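Local coordinates for uncharacterized protein (PDB 6N7M) that is of unknown function, a probably exported protein of Clostridioides difficile whose ordered part is an antiparallel helical hairpin paired with a second copy, at residues L47-A51 with I69-E73. Numbering follows the deposited sequence.
Sequences LKDYA and IKKME
This contact lies in an antiparallel helical hairpin, where residues 47-51 of helix 37-51 pack on the middle of helix 62-82. The axes of the two short segments run at 166° to each other. Ile69 is central and meets three residues of 47-51. Its CG1 branch reaches straight across the interface. CG1 lies 3.5 Å from Leu47 CD2, and CD1 continues past Leu47 CG to end 4.4 Å from Ala51 CB. The CG2 methyl of Ile69 branches to the side and rests 3.7 Å from Lys48 CG, on the aliphatic part of that lysine. With CG anti to the backbone N (chi1 -170°), Leu47 sends its CG toward Ile69, and CD2 sits between Ile69 CG1 and Met72 SE. The selenium of Met72, a selenomethionine, is 3.6 Å from Leu47 CD2, and the two side chains cross at about a right angle. Met72 also touches Tyr40, His43 and Ile44, earlier on helix 37-51. Leu65, one turn before Ile69, packs on both Leu47 and Ala51. Leu47 also packs on Val32 of the second subunit, so this residue belongs to both contacts. At the more exposed edge of the contact, Lys48 bends at chi3 (72°) and brings its ammonium group toward helix 62-82. NZ forms a long salt bridge with Glu73 OE2, at 3.6 Å. No hydrogen bond links the two segments. Cohesion here therefore comes mainly from close contact between apolar side chains, helped by the lysine methylenes. The Lys48-Glu73 pair probably adds a modest electrostatic attraction, while the lysine's methylene groups cover one flank of Ile69.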
loop_
_atom_site.group_PDB
_atom_site.type_symbol
_atom_site.label_atom_id
_atom_site.label_comp_id
_atom_site.label_asym_id
_atom_site.label_seq_id
_atom_site.Cartn_x
_atom_site.Cartn_y
_atom_site.Cartn_z
ATOM N N LEU A 47 9.764 -7.360 2.036
ATOM C CA LEU A 47 8.721 -8.395 2.240
ATOM C C LEU A 47 9.339 -9.793 2.125
ATOM O O LEU A 47 8.897 -10.699 2.883
ATOM C CB LEU A 47 7.600 -8.246 1.218
ATOM C CG LEU A 47 6.376 -9.117 1.489
ATOM C CD1 LEU A 47 5.782 -8.794 2.857
ATOM C CD2 LEU A 47 5.338 -8.937 0.396
ATOM N N LYS A 48 10.290 -9.944 1.210
ATOM C CA LYS A 48 10.954 -11.268 1.050
ATOM C C LYS A 48 11.749 -11.573 2.316
ATOM O O LYS A 48 11.681 -12.744 2.811
ATOM C CB LYS A 48 11.852 -11.296 -0.179
ATOM C CG LYS A 48 11.101 -11.364 -1.497
ATOM C CD LYS A 48 11.950 -11.321 -2.716
ATOM C CE LYS A 48 12.745 -12.578 -2.960
ATOM N NZ LYS A 48 13.382 -12.549 -4.304
ATOM N N ASP A 49 12.434 -10.571 2.830
ATOM C CA ASP A 49 13.266 -10.779 4.047
ATOM C C ASP A 49 12.353 -11.106 5.222
ATOM O O ASP A 49 12.677 -12.045 5.992
ATOM C CB ASP A 49 14.142 -9.556 4.316
ATOM C CG ASP A 49 15.187 -9.315 3.246
ATOM O OD1 ASP A 49 15.278 -10.128 2.320
ATOM O OD2 ASP A 49 15.877 -8.286 3.335
ATOM N N TYR A 50 11.219 -10.404 5.312
ATOM C CA TYR A 50 10.280 -10.633 6.427
ATOM C C TYR A 50 9.702 -12.051 6.354
ATOM O O TYR A 50 9.650 -12.743 7.407
ATOM C CB TYR A 50 9.216 -9.542 6.468
ATOM C CG TYR A 50 8.395 -9.643 7.721
ATOM C CD1 TYR A 50 8.881 -9.146 8.922
ATOM C CD2 TYR A 50 7.190 -10.330 7.733
ATOM C CE1 TYR A 50 8.170 -9.290 10.102
ATOM C CE2 TYR A 50 6.458 -10.460 8.896
ATOM C CZ TYR A 50 6.956 -9.953 10.084
ATOM O OH TYR A 50 6.229 -10.057 11.237
ATOM N N ALA A 51 9.359 -12.510 5.156
ATOM C CA ALA A 51 8.761 -13.848 4.993
ATOM C C ALA A 51 9.728 -14.934 5.488
ATOM O O ALA A 51 9.247 -16.025 5.765
ATOM C CB ALA A 51 8.399 -14.073 3.537
ATOM N N ILE A 69 4.184 -12.237 -3.367
ATOM C CA ILE A 69 5.517 -11.704 -3.761
ATOM C C ILE A 69 5.742 -11.948 -5.272
ATOM O O ILE A 69 6.211 -11.006 -5.958
ATOM C CB ILE A 69 6.601 -12.317 -2.859
ATOM C CG1 ILE A 69 6.468 -11.749 -1.441
ATOM C CG2 ILE A 69 7.982 -12.079 -3.443
ATOM C CD1 ILE A 69 7.381 -12.375 -0.409
ATOM N N LYS A 70 5.346 -13.117 -5.783
ATOM C CA LYS A 70 5.526 -13.410 -7.230
ATOM C C LYS A 70 4.742 -12.383 -8.034
ATOM O O LYS A 70 5.294 -11.873 -8.998
ATOM C CB LYS A 70 5.102 -14.833 -7.606
ATOM C CG LYS A 70 6.120 -15.915 -7.259
ATOM C CD LYS A 70 5.700 -17.313 -7.708
ATOM C CE LYS A 70 6.853 -18.300 -7.679
ATOM N NZ LYS A 70 6.512 -19.587 -8.333
ATOM N N LYS A 71 3.490 -12.124 -7.650
ATOM C CA LYS A 71 2.610 -11.137 -8.317
ATOM C C LYS A 71 3.277 -9.760 -8.243
ATOM O O LYS A 71 3.261 -9.055 -9.244
ATOM C CB LYS A 71 1.234 -11.128 -7.649
ATOM C CG LYS A 71 0.288 -10.016 -8.084
ATOM C CD LYS A 71 -0.912 -9.842 -7.162
ATOM C CE LYS A 71 -0.547 -9.395 -5.759
ATOM N NZ LYS A 71 -1.746 -9.081 -4.946
HETATM N N MSE A 72 3.845 -9.398 -7.094
HETATM C CA MSE A 72 4.482 -8.061 -7.001
HETATM C C MSE A 72 5.681 -7.971 -7.956
HETATM O O MSE A 72 5.890 -6.897 -8.540
HETATM C CB MSE A 72 4.829 -7.770 -5.535
HETATM C CG MSE A 72 3.648 -7.774 -4.645
HETATM SE SE MSE A 72 4.215 -7.641 -2.792
HETATM C CE MSE A 72 4.897 -5.822 -2.729
ATOM N N GLU A 73 6.480 -9.036 -8.075
ATOM C CA GLU A 73 7.626 -9.035 -9.026
ATOM C C GLU A 73 7.126 -8.803 -10.466
ATOM O O GLU A 73 7.835 -8.097 -11.230
ATOM C CB GLU A 73 8.429 -10.326 -8.876
ATOM C CG GLU A 73 9.155 -10.427 -7.563
ATOM C CD GLU A 73 9.683 -11.814 -7.235
ATOM O OE1 GLU A 73 9.346 -12.765 -7.966
ATOM O OE2 GLU A 73 10.412 -11.941 -6.243
#